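Local coordinates for penicillin binding protein 2X (PDB 5U47), which probably acts as a transpeptidase that cross-links peptidoglycan strands during septal cell wall synthesis, and is probably inactivated by beta-lactam antibiotics, at residues A248-A253 and I258-Q263; Y541-T546 and N563-E568. The protein carries 1 engineered substitution. One frame throughout, in Å; residues are numbered along the deposited sequence.

Contacts 1 and 2 lie side by side in the transpeptidase domain, with centres about 8 Å apart. They share one five-stranded antiparallel sheet, ordered 258-264, 245-252, 541-548, 526-534, 503-510. Contact 1 is the hairpin at one edge of it and comes first along the chain. Contact 2 comes nearly 300 residues later and lays helix 558-572 over strand 541-548, the next strand in. Backbone bonds from Thr249 to Tyr544 and from Val251 to Ile542 join the two. The start and end of the domain thus meet in one sheet, as in other penicillin-binding enzymes. The far edge strand, 503-510, carries a Lys-Ser-Gly sequence consistent with the active-site motif of this family.

Contact 1 of 2, residues A248-A253 and I258-Q263; sequences ATVVNA and ILATTQ
The carbonyl oxygen of Val250 takes two backbone N-H groups. Leu259 N lies 2.9 Å from Val250 O, and its N-H points at the oxygen with an angle of 148°. Ala260 N adds a weak bond to Val250 O at 3.4 Å. Two residues of 258-263 therefore face one residue of 248-253. This is a classic beta bulge, and it shifts the register of the antiparallel hairpin by one. Leu259 is the extra residue. Leu259 CD1 reaches along the hairpin to Asn252 CB at 4.1 Å.

Beyond the bulge the pairing is regular. Val250 N bonds to Ala260 O, with an N-H angle of 167°. Ala248 and Thr262 bond to each other through both N and O.

Thr249 and Thr261 form a non-hydrogen-bonded pair, and their side chains lie side by side, pointing the same way. The torsions bring the hydroxyls together: Thr249 OG1 sits beside its own backbone N, while Thr261 OG1 is swung opposite to its N (chi1 -172°). Thr249 OG1 and Thr261 OG1 are 2.8 Å apart, close enough to share a hydrogen bond. Thr249 OG1 is hydrogen-bonded to Gln416 OE1. The methyl Thr249 CG2 lies 3.5 Å from Ala260 O and also touches Ile258 CG2.

The hairpin has two different faces. Ala248, Ala260 and Thr262 pack on helix 224-241, where Glu231 bonds to the Thr262 hydroxyl. On the other face Ile258 meets Phe386, and Thr261 meets Phe153 of helix 151-154. Strand 541-548 lies along the other side of strand 245-252, so the pair forms one edge of the five-stranded sheet.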
loop_
_atom_site.group_PDB
_atom_site.type_symbol
_atom_site.label_atom_id
_atom_site.label_comp_id
_atom_site.label_asym_id
_atom_site.label_seq_id
_atom_site.Cartn_x
_atom_site.Cartn_y
_atom_site.Cartn_z
ATOM N N ALA A 248 -2.984 -11.385 -1.089
ATOM C CA ALA A 248 -2.044 -11.714 -2.158
ATOM C C ALA A 248 -1.454 -10.437 -2.707
ATOM O O ALA A 248 -2.213 -9.486 -3.007
ATOM C CB ALA A 248 -2.736 -12.456 -3.259
ATOM N N THR A 249 -0.127 -10.416 -2.857
ATOM C CA THR A 249 0.570 -9.279 -3.398
ATOM C C THR A 249 1.694 -9.719 -4.320
ATOM O O THR A 249 2.426 -10.668 -4.019
ATOM C CB THR A 249 1.142 -8.395 -2.261
ATOM O OG1 THR A 249 0.061 -7.887 -1.471
ATOM C CG2 THR A 249 1.914 -7.218 -2.800
ATOM N N VAL A 250 1.816 -9.024 -5.445
ATOM C CA VAL A 250 2.892 -9.259 -6.405
ATOM C C VAL A 250 3.805 -8.024 -6.389
ATOM O O VAL A 250 3.331 -6.889 -6.498
ATOM C CB VAL A 250 2.347 -9.465 -7.822
ATOM C CG1 VAL A 250 3.497 -9.685 -8.830
ATOM C CG2 VAL A 250 1.380 -10.627 -7.853
ATOM N N VAL A 251 5.109 -8.253 -6.302
ATOM C CA VAL A 251 6.100 -7.179 -6.233
ATOM C C VAL A 251 7.188 -7.405 -7.257
ATOM O O VAL A 251 7.587 -8.554 -7.521
ATOM C CB VAL A 251 6.763 -7.148 -4.828
ATOM C CG1 VAL A 251 7.849 -6.090 -4.729
ATOM C CG2 VAL A 251 5.707 -6.898 -3.742
ATOM N N ASN A 252 7.673 -6.309 -7.830
ATOM C CA ASN A 252 8.806 -6.348 -8.754
ATOM C C ASN A 252 10.031 -6.594 -7.873
ATOM O O ASN A 252 10.373 -5.782 -7.005
ATOM C CB ASN A 252 8.931 -5.026 -9.525
ATOM C CG ASN A 252 10.094 -5.024 -10.502
ATOM O OD1 ASN A 252 11.204 -5.456 -10.179
ATOM N ND2 ASN A 252 9.839 -4.542 -11.706
ATOM N N ALA A 253 10.684 -7.726 -8.116
ATOM C CA ALA A 253 11.830 -8.170 -7.331
ATOM C C ALA A 253 13.038 -7.285 -7.399
ATOM O O ALA A 253 13.869 -7.332 -6.507
ATOM C CB ALA A 253 12.230 -9.572 -7.762
ATOM N N ILE A 258 4.933 -2.357 -6.022
ATOM C CA ILE A 258 3.779 -3.239 -5.809
ATOM C C ILE A 258 2.933 -3.232 -7.099
ATOM O O ILE A 258 2.285 -2.245 -7.413
ATOM C CB ILE A 258 2.970 -2.811 -4.580
ATOM C CG1 ILE A 258 3.851 -2.969 -3.324
ATOM C CG2 ILE A 258 1.691 -3.627 -4.464
ATOM C CD1 ILE A 258 3.305 -2.297 -2.073
ATOM N N LEU A 259 2.936 -4.356 -7.806
ATOM C CA LEU A 259 2.263 -4.491 -9.100
ATOM C C LEU A 259 0.818 -4.928 -8.984
ATOM O O LEU A 259 0.015 -4.642 -9.866
ATOM C CB LEU A 259 3.038 -5.448 -9.991
ATOM C CG LEU A 259 4.493 -5.037 -10.238
ATOM C CD1 LEU A 259 5.250 -6.063 -11.065
ATOM C CD2 LEU A 259 4.535 -3.697 -10.924
ATOM N N ALA A 260 0.492 -5.644 -7.919
ATOM C CA ALA A 260 -0.876 -6.017 -7.669
ATOM C C ALA A 260 -1.045 -6.371 -6.213
ATOM O O ALA A 260 -0.146 -6.943 -5.598
ATOM C CB ALA A 260 -1.284 -7.182 -8.555
ATOM N N THR A 261 -2.188 -6.022 -5.634
ATOM C CA THR A 261 -2.405 -6.345 -4.229
ATOM C C THR A 261 -3.883 -6.458 -3.944
ATOM O O THR A 261 -4.666 -5.638 -4.400
ATOM C CB THR A 261 -1.716 -5.321 -3.293
ATOM O OG1 THR A 261 -1.791 -5.776 -1.938
ATOM C CG2 THR A 261 -2.304 -3.931 -3.416
ATOM N N THR A 262 -4.267 -7.483 -3.206
ATOM C CA THR A 262 -5.658 -7.653 -2.875
ATOM C C THR A 262 -5.841 -8.409 -1.568
ATOM O O THR A 262 -4.909 -9.058 -1.054
ATOM C CB THR A 262 -6.429 -8.358 -4.029
ATOM O OG1 THR A 262 -7.834 -8.053 -3.935
ATOM C CG2 THR A 262 -6.194 -9.864 -4.011
ATOM N N GLN A 263 -7.045 -8.304 -1.025
ATOM C CA GLN A 263 -7.391 -9.036 0.171
ATOM C C GLN A 263 -8.824 -9.469 0.091
ATOM O O GLN A 263 -9.582 -8.927 -0.696
ATOM C CB GLN A 263 -7.174 -8.204 1.427
ATOM C CG GLN A 263 -8.199 -7.121 1.704
ATOM C CD GLN A 263 -7.824 -6.329 2.947
ATOM O OE1 GLN A 263 -6.735 -5.753 3.024
ATOM N NE2 GLN A 263 -8.708 -6.312 3.923
#

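Contact 2 of 2, residues Y541-T546 and N563-E568; sequences YIMYVT and NPVLEE
The methyl Leu566 CD2 fits between two side-chain roots on the strand. Tyr541 CB and Met543 CB each lie 4.0 Å from Leu566 CD2. Tyr541 and Met543 are two residues apart and both rise from the same face of the strand. The hollow between them receives the leucine tip.

Met543 is the larger bump. Its CG stands opposite the backbone N (chi1 -173°) and the chain beyond is extended, so the thioether reaches up beside the helix. There it crosses the side chain of Val565 at about a right angle. Met543 CE touches Val565 CG1 at 3.7 Å. The sulfur also meets Leu566, with Met543 SD 4.1 Å from Leu566 CG. The end of Met543 thus lies against Val565, with its sulfur also beside Leu566.

The segment axes stay 9.8 Å apart and run nearly antiparallel. Met543 also touches Leu230, and Val565 touches Phe229, both on helix 224-241, which packs alongside. Helix 558-572 thus packs on a face of the five-stranded sheet, as in the penicillin-binding fold. Asn563 and Glu567 of the helix bond instead to Ile494 and Gly498. Every pair that meets between these segments is apolar, apart from the soft sulfur, so their contact depends on close fit and burial.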
loop_
_atom_site.group_PDB
_atom_site.type_symbol
_atom_site.label_atom_id
_atom_site.label_comp_id
_atom_site.label_asym_id
_atom_site.label_seq_id
_atom_site.Cartn_x
_atom_site.Cartn_y
_atom_site.Cartn_z
ATOM N N TYR A 541 9.924 -11.276 -10.298
ATOM C CA TYR A 541 8.738 -11.069 -9.492
ATOM C C TYR A 541 8.742 -11.897 -8.195
ATOM O O TYR A 541 9.303 -13.012 -8.128
ATOM C CB TYR A 541 7.457 -11.395 -10.314
ATOM C CG TYR A 541 7.418 -10.610 -11.590
ATOM C CD1 TYR A 541 7.184 -9.232 -11.581
ATOM C CD2 TYR A 541 7.709 -11.206 -12.797
ATOM C CE1 TYR A 541 7.214 -8.495 -12.753
ATOM C CE2 TYR A 541 7.748 -10.475 -13.964
ATOM C CZ TYR A 541 7.505 -9.134 -13.942
ATOM O OH TYR A 541 7.550 -8.445 -15.123
ATOM N N ILE A 542 8.129 -11.309 -7.170
ATOM C CA ILE A 542 7.913 -11.933 -5.879
ATOM C C ILE A 542 6.392 -11.935 -5.690
ATOM O O ILE A 542 5.713 -10.933 -5.987
ATOM C CB ILE A 542 8.466 -11.093 -4.699
ATOM C CG1 ILE A 542 9.970 -10.864 -4.827
ATOM C CG2 ILE A 542 8.175 -11.781 -3.359
ATOM C CD1 ILE A 542 10.467 -9.725 -3.939
ATOM N N MET A 543 5.864 -13.041 -5.195
ATOM C CA MET A 543 4.452 -13.113 -4.856
ATOM C C MET A 543 4.312 -13.690 -3.453
ATOM O O MET A 543 4.998 -14.654 -3.093
ATOM C CB MET A 543 3.684 -13.938 -5.874
ATOM C CG MET A 543 2.191 -13.894 -5.649
ATOM S SD MET A 543 1.293 -14.589 -7.047
ATOM C CE MET A 543 -0.364 -14.131 -6.565
ATOM N N TYR A 544 3.424 -13.105 -2.667
ATOM C CA TYR A 544 3.175 -13.552 -1.289
ATOM C C TYR A 544 1.684 -13.708 -1.095
ATOM O O TYR A 544 0.917 -12.766 -1.355
ATOM C CB TYR A 544 3.766 -12.535 -0.318
ATOM C CG TYR A 544 3.604 -12.811 1.160
ATOM C CD1 TYR A 544 3.970 -14.034 1.712
ATOM C CD2 TYR A 544 3.224 -11.807 2.027
ATOM C CE1 TYR A 544 3.879 -14.265 3.078
ATOM C CE2 TYR A 544 3.119 -12.036 3.396
ATOM C CZ TYR A 544 3.460 -13.260 3.918
ATOM O OH TYR A 544 3.362 -13.488 5.279
ATOM N N VAL A 545 1.275 -14.884 -0.625
ATOM C CA VAL A 545 -0.134 -15.209 -0.434
ATOM C C VAL A 545 -0.361 -15.747 0.955
ATOM O O VAL A 545 0.467 -16.523 1.448
ATOM C CB VAL A 545 -0.582 -16.263 -1.471
ATOM C CG1 VAL A 545 -2.050 -16.629 -1.294
ATOM C CG2 VAL A 545 -0.331 -15.748 -2.872
ATOM N N THR A 546 -1.466 -15.335 1.586
ATOM C CA THR A 546 -1.844 -15.810 2.907
ATOM C C THR A 546 -3.349 -16.100 2.936
ATOM O O THR A 546 -4.108 -15.503 2.196
ATOM C CB THR A 546 -1.555 -14.779 4.034
ATOM O OG1 THR A 546 -2.537 -13.726 4.013
ATOM C CG2 THR A 546 -0.132 -14.177 3.921
ATOM N N ASN A 563 0.403 -19.776 -9.546
ATOM C CA ASN A 563 0.811 -20.176 -10.909
ATOM C C ASN A 563 0.307 -19.268 -12.031
ATOM O O ASN A 563 1.116 -18.748 -12.795
ATOM C CB ASN A 563 0.443 -21.668 -11.225
ATOM C CG ASN A 563 1.055 -22.657 -10.239
ATOM O OD1 ASN A 563 1.389 -22.298 -9.123
ATOM N ND2 ASN A 563 1.184 -23.915 -10.652
ATOM N N PRO A 564 -1.020 -19.081 -12.143
ATOM C CA PRO A 564 -1.479 -18.262 -13.268
ATOM C C PRO A 564 -1.117 -16.775 -13.154
ATOM O O PRO A 564 -0.900 -16.123 -14.169
ATOM C CB PRO A 564 -2.987 -18.506 -13.294
ATOM C CG PRO A 564 -3.343 -18.997 -11.941
ATOM C CD PRO A 564 -2.137 -19.617 -11.343
ATOM N N VAL A 565 -1.033 -16.247 -11.939
ATOM C CA VAL A 565 -0.708 -14.826 -11.748
ATOM C C VAL A 565 0.742 -14.566 -12.115
ATOM O O VAL A 565 1.025 -13.635 -12.871
ATOM C CB VAL A 565 -1.050 -14.360 -10.321
ATOM C CG1 VAL A 565 -0.553 -12.910 -10.079
ATOM C CG2 VAL A 565 -2.559 -14.456 -10.123
ATOM N N LEU A 566 1.666 -15.392 -11.626
ATOM C CA LEU A 566 3.077 -15.233 -12.018
ATOM C C LEU A 566 3.311 -15.490 -13.502
ATOM O O LEU A 566 4.177 -14.848 -14.102
ATOM C CB LEU A 566 4.013 -16.103 -11.171
ATOM C CG LEU A 566 4.183 -15.625 -9.745
ATOM C CD1 LEU A 566 5.132 -16.529 -9.004
ATOM C CD2 LEU A 566 4.686 -14.182 -9.701
ATOM N N GLU A 567 2.563 -16.421 -14.098
ATOM C CA GLU A 567 2.675 -16.662 -15.538
ATOM C C GLU A 567 2.160 -15.438 -16.305
ATOM O O GLU A 567 2.747 -15.042 -17.315
ATOM C CB GLU A 567 1.952 -17.945 -15.978
ATOM C CG GLU A 567 2.757 -19.193 -15.649
ATOM C CD GLU A 567 2.132 -20.480 -16.135
ATOM O OE1 GLU A 567 0.918 -20.501 -16.455
ATOM O OE2 GLU A 567 2.876 -21.480 -16.212
ATOM N N GLU A 568 1.078 -14.834 -15.809
ATOM C CA GLU A 568 0.538 -13.634 -16.445
ATOM C C GLU A 568 1.564 -12.514 -16.345
ATOM O O GLU A 568 1.796 -11.814 -17.315
ATOM C CB GLU A 568 -0.779 -13.193 -15.795
ATOM C CG GLU A 568 -1.517 -12.090 -16.568
ATOM C CD GLU A 568 -2.040 -12.537 -17.936
ATOM O OE1 GLU A 568 -2.089 -13.765 -18.217
ATOM O OE2 GLU A 568 -2.412 -11.651 -18.737
#